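Local coordinates for protein alpha-Amylase (Thermotoga maritima, PDB 2B5D) that belongs to glycosyl hydrolase family 57, a family of carbohydrate-active enzymes, and combines a mainly parallel beta sheet with many helices, at residues G288-S296 with S302-D310. Residues are numbered along the deposited sequence; the frame is centred on the assembly and turned at random.
Sequences GIKYHRITS and SQKEYYDID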
ATOM      1  N   GLY A 288       0.382 -28.572   0.314  1.00 66.30           N
ATOM      2  CA  GLY A 288       0.805 -29.611  -0.615  1.00 65.53           C
ATOM      3  C   GLY A 288      -0.076 -30.835  -0.560  1.00 64.91           C
ATOM      4  O   GLY A 288      -0.012 -31.709  -1.429  1.00 64.82           O
ATOM      5  N   ILE A 289      -0.899 -30.914   0.476  1.00 64.74           N
ATOM      6  CA  ILE A 289      -1.913 -31.950   0.512  1.00 63.84           C
ATOM      7  C   ILE A 289      -3.308 -31.405   0.208  1.00 62.97           C
ATOM      8  O   ILE A 289      -3.872 -30.587   0.955  1.00 62.53           O
ATOM      9  CB  ILE A 289      -1.799 -32.969   1.728  1.00 64.53           C
ATOM     10  CG1 ILE A 289      -3.181 -33.558   2.099  1.00 64.75           C
ATOM     11  CG2 ILE A 289      -0.922 -32.458   2.914  1.00 64.04           C
ATOM     12  CD1 ILE A 289      -3.835 -32.905   3.207  1.00 68.89           C
ATOM     13  N   LYS A 290      -3.816 -31.880  -0.931  1.00 61.80           N
ATOM     14  CA  LYS A 290      -5.000 -31.357  -1.614  1.00 60.67           C
ATOM     15  C   LYS A 290      -5.923 -32.509  -2.027  1.00 59.85           C
ATOM     16  O   LYS A 290      -5.458 -33.501  -2.594  1.00 60.30           O
ATOM     17  CB  LYS A 290      -4.581 -30.594  -2.882  1.00 60.81           C
ATOM     18  CG  LYS A 290      -3.339 -29.723  -2.795  1.00 59.27           C
ATOM     19  CD  LYS A 290      -3.329 -28.786  -3.972  1.00 59.89           C
ATOM     20  CE  LYS A 290      -1.945 -28.272  -4.294  1.00 61.98           C
ATOM     21  NZ  LYS A 290      -1.637 -27.001  -3.603  1.00 64.03           N
ATOM     22  N   TYR A 291      -7.221 -32.358  -1.782  1.00 58.25           N
ATOM     23  CA  TYR A 291      -8.179 -33.468  -1.899  1.00 57.13           C
ATOM     24  C   TYR A 291      -9.245 -33.370  -2.991  1.00 56.58           C
ATOM     25  O   TYR A 291      -9.984 -34.300  -3.210  1.00 56.40           O
ATOM     26  CB  TYR A 291      -8.884 -33.660  -0.547  1.00 57.27           C
ATOM     27  CG  TYR A 291      -7.999 -34.127   0.613  1.00 56.40           C
ATOM     28  CD1 TYR A 291      -7.936 -33.405   1.782  1.00 55.79           C
ATOM     29  CD2 TYR A 291      -7.275 -35.323   0.537  1.00 56.40           C
ATOM     30  CE1 TYR A 291      -7.144 -33.836   2.848  1.00 57.72           C
ATOM     31  CE2 TYR A 291      -6.485 -35.772   1.609  1.00 55.53           C
ATOM     32  CZ  TYR A 291      -6.438 -35.030   2.748  1.00 56.38           C
ATOM     33  OH  TYR A 291      -5.671 -35.457   3.804  1.00 58.72           O
ATOM     34  N   HIS A 292      -9.331 -32.247  -3.685  1.00 56.71           N
ATOM     35  CA  HIS A 292     -10.375 -32.053  -4.691  1.00 55.88           C
ATOM     36  C   HIS A 292      -9.869 -32.183  -6.123  1.00 55.67           C
ATOM     37  O   HIS A 292      -8.669 -31.995  -6.399  1.00 54.40           O
ATOM     38  CB  HIS A 292     -11.076 -30.721  -4.461  1.00 56.18           C
ATOM     39  CG  HIS A 292     -11.628 -30.573  -3.066  1.00 57.82           C
ATOM     40  ND1 HIS A 292     -10.824 -30.356  -1.961  1.00 58.83           N
ATOM     41  CD2 HIS A 292     -12.898 -30.640  -2.599  1.00 54.50           C
ATOM     42  CE1 HIS A 292     -11.581 -30.264  -0.883  1.00 59.49           C
ATOM     43  NE2 HIS A 292     -12.843 -30.427  -1.245  1.00 56.66           N
ATOM     44  N   ARG A 293     -10.782 -32.584  -7.005  1.00 54.61           N
ATOM     45  CA  ARG A 293     -10.520 -32.557  -8.426  1.00 55.54           C
ATOM     46  C   ARG A 293     -11.149 -31.282  -9.010  1.00 54.77           C
ATOM     47  O   ARG A 293     -12.020 -30.675  -8.386  1.00 54.32           O
ATOM     48  CB  ARG A 293     -11.065 -33.817  -9.111  1.00 54.96           C
ATOM     49  CG  ARG A 293     -12.536 -34.106  -8.855  1.00 56.90           C
ATOM     50  CD  ARG A 293     -12.937 -35.464  -9.414  1.00 57.23           C
ATOM     51  NE  ARG A 293     -14.388 -35.611  -9.412  1.00 61.89           N
ATOM     52  CZ  ARG A 293     -15.198 -35.283 -10.419  1.00 60.54           C
ATOM     53  NH1 ARG A 293     -14.715 -34.783 -11.551  1.00 63.63           N
ATOM     54  NH2 ARG A 293     -16.504 -35.441 -10.279  1.00 58.03           N
ATOM     55  N   ILE A 294     -10.734 -30.904 -10.215  1.00 54.44           N
ATOM     56  CA  ILE A 294     -11.235 -29.681 -10.845  1.00 53.56           C
ATOM     57  C   ILE A 294     -12.770 -29.678 -10.952  1.00 53.53           C
ATOM     58  O   ILE A 294     -13.386 -28.613 -10.819  1.00 53.91           O
ATOM     59  CB  ILE A 294     -10.525 -29.402 -12.217  1.00 53.43           C
ATOM     60  CG1 ILE A 294      -9.023 -29.171 -12.008  1.00 52.03           C
ATOM     61  CG2 ILE A 294     -11.176 -28.216 -12.984  1.00 52.88           C
ATOM     62  CD1 ILE A 294      -8.186 -29.327 -13.243  1.00 53.04           C
ATOM     63  N   THR A 295     -13.361 -30.849 -11.244  1.00 53.37           N
ATOM     64  CA  THR A 295     -14.819 -31.107 -11.184  1.00 52.61           C
ATOM     65  C   THR A 295     -15.648 -30.568 -12.356  1.00 53.53           C
ATOM     66  O   THR A 295     -16.494 -31.286 -12.916  1.00 53.63           O
ATOM     67  CB  THR A 295     -15.427 -30.576  -9.857  1.00 52.69           C
ATOM     68  OG1 THR A 295     -14.740 -31.174  -8.759  1.00 52.38           O
ATOM     69  CG2 THR A 295     -16.916 -30.897  -9.755  1.00 53.05           C
ATOM     70  N   SER A 296     -15.446 -29.291 -12.711  1.00 53.14           N
ATOM     71  CA  SER A 296     -16.289 -28.650 -13.711  1.00 52.67           C
ATOM     72  C   SER A 296     -15.788 -27.245 -13.946  1.00 51.97           C
ATOM     73  O   SER A 296     -14.903 -26.789 -13.248  1.00 52.28           O
ATOM     74  CB  SER A 296     -17.730 -28.572 -13.214  1.00 52.80           C
ATOM     75  OG  SER A 296     -17.915 -27.394 -12.437  1.00 56.08           O
ATOM     76  N   SER A 302     -16.582 -23.967  -4.163  1.00 62.72           N
ATOM     77  CA  SER A 302     -17.114 -24.774  -3.062  1.00 64.01           C
ATOM     78  C   SER A 302     -17.829 -26.049  -3.535  1.00 64.18           C
ATOM     79  O   SER A 302     -18.022 -26.993  -2.765  1.00 64.64           O
ATOM     80  CB  SER A 302     -18.036 -23.924  -2.176  1.00 64.39           C
ATOM     81  OG  SER A 302     -19.347 -23.861  -2.716  1.00 66.93           O
ATOM     82  N   GLN A 303     -18.199 -26.087  -4.809  1.00 64.38           N
ATOM     83  CA  GLN A 303     -18.914 -27.237  -5.353  1.00 64.52           C
ATOM     84  C   GLN A 303     -18.000 -28.359  -5.868  1.00 64.73           C
ATOM     85  O   GLN A 303     -18.471 -29.305  -6.505  1.00 64.87           O
ATOM     86  CB  GLN A 303     -19.872 -26.776  -6.445  1.00 64.72           C
ATOM     87  CG  GLN A 303     -21.013 -25.871  -5.934  1.00 64.84           C
ATOM     88  CD  GLN A 303     -22.069 -25.642  -7.006  1.00 64.99           C
ATOM     89  OE1 GLN A 303     -22.438 -26.574  -7.725  1.00 65.35           O
ATOM     90  NE2 GLN A 303     -22.528 -24.393  -7.148  1.00 63.92           N
ATOM     91  N   LYS A 304     -16.709 -28.253  -5.557  1.00 64.38           N
ATOM     92  CA  LYS A 304     -15.695 -29.187  -6.022  1.00 64.69           C
ATOM     93  C   LYS A 304     -15.711 -30.541  -5.336  1.00 64.94           C
ATOM     94  O   LYS A 304     -15.744 -30.639  -4.111  1.00 65.66           O
ATOM     95  CB  LYS A 304     -14.290 -28.555  -5.928  1.00 64.34           C
ATOM     96  CG  LYS A 304     -14.122 -27.473  -6.976  1.00 63.55           C
ATOM     97  CD  LYS A 304     -12.698 -27.130  -7.242  1.00 63.68           C
ATOM     98  CE  LYS A 304     -12.630 -25.871  -8.081  1.00 60.98           C
ATOM     99  NZ  LYS A 304     -12.669 -26.119  -9.559  1.00 58.69           N
ATOM    100  N   GLU A 305     -15.650 -31.588  -6.144  1.00 64.68           N
ATOM    101  CA  GLU A 305     -15.679 -32.936  -5.640  1.00 64.82           C
ATOM    102  C   GLU A 305     -14.312 -33.462  -5.287  1.00 64.31           C
ATOM    103  O   GLU A 305     -13.295 -32.957  -5.754  1.00 64.35           O
ATOM    104  CB  GLU A 305     -16.376 -33.849  -6.642  1.00 64.78           C
ATOM    105  CG  GLU A 305     -17.866 -33.695  -6.516  1.00 68.09           C
ATOM    106  CD  GLU A 305     -18.612 -34.308  -7.649  1.00 71.51           C
ATOM    107  OE1 GLU A 305     -19.436 -33.569  -8.239  1.00 72.25           O
ATOM    108  OE2 GLU A 305     -18.379 -35.519  -7.947  1.00 74.23           O
ATOM    109  N   TYR A 306     -14.304 -34.502  -4.469  1.00 64.21           N
ATOM    110  CA  TYR A 306     -13.068 -35.105  -4.008  1.00 64.27           C
ATOM    111  C   TYR A 306     -12.276 -35.808  -5.108  1.00 63.40           C
ATOM    112  O   TYR A 306     -12.844 -36.422  -6.010  1.00 62.69           O
ATOM    113  CB  TYR A 306     -13.359 -36.048  -2.830  1.00 65.14           C
ATOM    114  CG  TYR A 306     -13.684 -35.295  -1.550  1.00 66.97           C
ATOM    115  CD1 TYR A 306     -14.933 -35.467  -0.906  1.00 67.65           C
ATOM    116  CD2 TYR A 306     -12.761 -34.386  -0.996  1.00 66.25           C
ATOM    117  CE1 TYR A 306     -15.252 -34.773   0.260  1.00 66.87           C
ATOM    118  CE2 TYR A 306     -13.072 -33.676   0.169  1.00 68.50           C
ATOM    119  CZ  TYR A 306     -14.329 -33.882   0.802  1.00 67.83           C
ATOM    120  OH  TYR A 306     -14.647 -33.182   1.960  1.00 66.49           O
ATOM    121  N   TYR A 307     -10.955 -35.697  -5.015  1.00 63.11           N
ATOM    122  CA  TYR A 307     -10.037 -36.292  -5.980  1.00 62.83           C
ATOM    123  C   TYR A 307     -10.051 -37.817  -5.910  1.00 63.62           C
ATOM    124  O   TYR A 307      -9.883 -38.421  -4.832  1.00 63.39           O
ATOM    125  CB  TYR A 307      -8.606 -35.773  -5.731  1.00 61.99           C
ATOM    126  CG  TYR A 307      -7.556 -36.216  -6.741  1.00 60.98           C
ATOM    127  CD1 TYR A 307      -7.681 -35.903  -8.110  1.00 59.07           C
ATOM    128  CD2 TYR A 307      -6.430 -36.919  -6.330  1.00 60.14           C
ATOM    129  CE1 TYR A 307      -6.730 -36.297  -9.026  1.00 58.68           C
ATOM    130  CE2 TYR A 307      -5.458 -37.312  -7.237  1.00 59.03           C
ATOM    131  CZ  TYR A 307      -5.617 -36.999  -8.586  1.00 60.31           C
ATOM    132  OH  TYR A 307      -4.651 -37.375  -9.488  1.00 60.55           O
ATOM    133  N   ASP A 308     -10.231 -38.422  -7.081  1.00 64.62           N
ATOM    134  CA  ASP A 308     -10.086 -39.853  -7.280  1.00 65.55           C
ATOM    135  C   ASP A 308      -8.932 -40.074  -8.242  1.00 65.69           C
ATOM    136  O   ASP A 308      -9.038 -39.767  -9.423  1.00 65.62           O
ATOM    137  CB  ASP A 308     -11.374 -40.443  -7.854  1.00 65.70           C
ATOM    138  CG  ASP A 308     -11.313 -41.974  -8.010  1.00 68.70           C
ATOM    139  OD1 ASP A 308     -12.394 -42.570  -8.210  1.00 70.03           O
ATOM    140  OD2 ASP A 308     -10.207 -42.582  -7.934  1.00 69.73           O
ATOM    141  N   ILE A 309      -7.834 -40.613  -7.722  1.00 66.57           N
ATOM    142  CA  ILE A 309      -6.616 -40.813  -8.489  1.00 67.21           C
ATOM    143  C   ILE A 309      -6.693 -41.880  -9.566  1.00 68.00           C
ATOM    144  O   ILE A 309      -5.766 -42.008 -10.358  1.00 68.28           O
ATOM    145  CB  ILE A 309      -5.407 -41.145  -7.584  1.00 67.35           C
ATOM    146  CG1 ILE A 309      -4.090 -40.919  -8.361  1.00 67.36           C
ATOM    147  CG2 ILE A 309      -5.523 -42.584  -7.025  1.00 67.82           C
ATOM    148  CD1 ILE A 309      -2.915 -40.492  -7.516  1.00 66.81           C
ATOM    149  N   ASP A 310      -7.768 -42.662  -9.592  1.00 68.45           N
ATOM    150  CA  ASP A 310      -7.888 -43.712 -10.588  1.00 68.39           C
ATOM    151  C   ASP A 310      -8.520 -43.187 -11.831  1.00 67.97           C
ATOM    152  O   ASP A 310      -8.082 -43.520 -12.923  1.00 68.27           O
ATOM    153  CB  ASP A 310      -8.637 -44.938 -10.046  1.00 69.01           C
ATOM    154  CG  ASP A 310      -7.780 -45.756  -9.094  1.00 70.38           C
ATOM    155  OD1 ASP A 310      -6.590 -45.993  -9.413  1.00 71.65           O
ATOM    156  OD2 ASP A 310      -8.279 -46.147  -8.015  1.00 72.51           O
TER
HETATM  157  O   HOH W   1     -14.987 -37.239  -6.844  1.00 61.84           O
HETATM  158  O   HOH W   2     -15.158 -25.700 -10.798  1.00 53.87           O
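His292 and Tyr306 meet as an isolated antiparallel bridge, a non-hydrogen-bonded pair with CA atoms 4.1 Å apart. On one flank Arg293 N donates to Glu305 O (2.8 Å); on the other Tyr307 N reaches Tyr291 O at a modelled separation short enough to be doubtful. Beyond the bridge the Thr295 hydroxyl links the two backbones: its OG1, beside its own N and anti to the carbonyl carbon (chi1 -56°), accepts from Glu305 N at 2.8 Å and donates to Arg293 O, which it meets from above the carbonyl plane. The side chains of His292 and Tyr306 run alongside each other, their ring planes 33° apart, with Tyr306 CE2 3.6 Å from His292 NE2; Lys304 O lies at the imidazole edge, near CD2. The loop closed by this single bridge leads into helix 309-338, in the family 57 region of the chain; Asp308 sits at the N-cap of this helix, its OD2 accepting from Asp310 N. Arg293 and Glu305 also lie side by side, and NH2 forms a salt bridge to OE2 (3.0 Å) from above the carboxylate, the guanidinium and carboxylate planes standing nearly perpendicular, at 89°; NH1 of the same guanidinium bonds to Pro256 O. Lys304 bends at its end (chi4 -89°) to place NZ 2.9 Å from Ile294 O. That ammonium also pairs with Glu260, and a water joins it to Ser296 O.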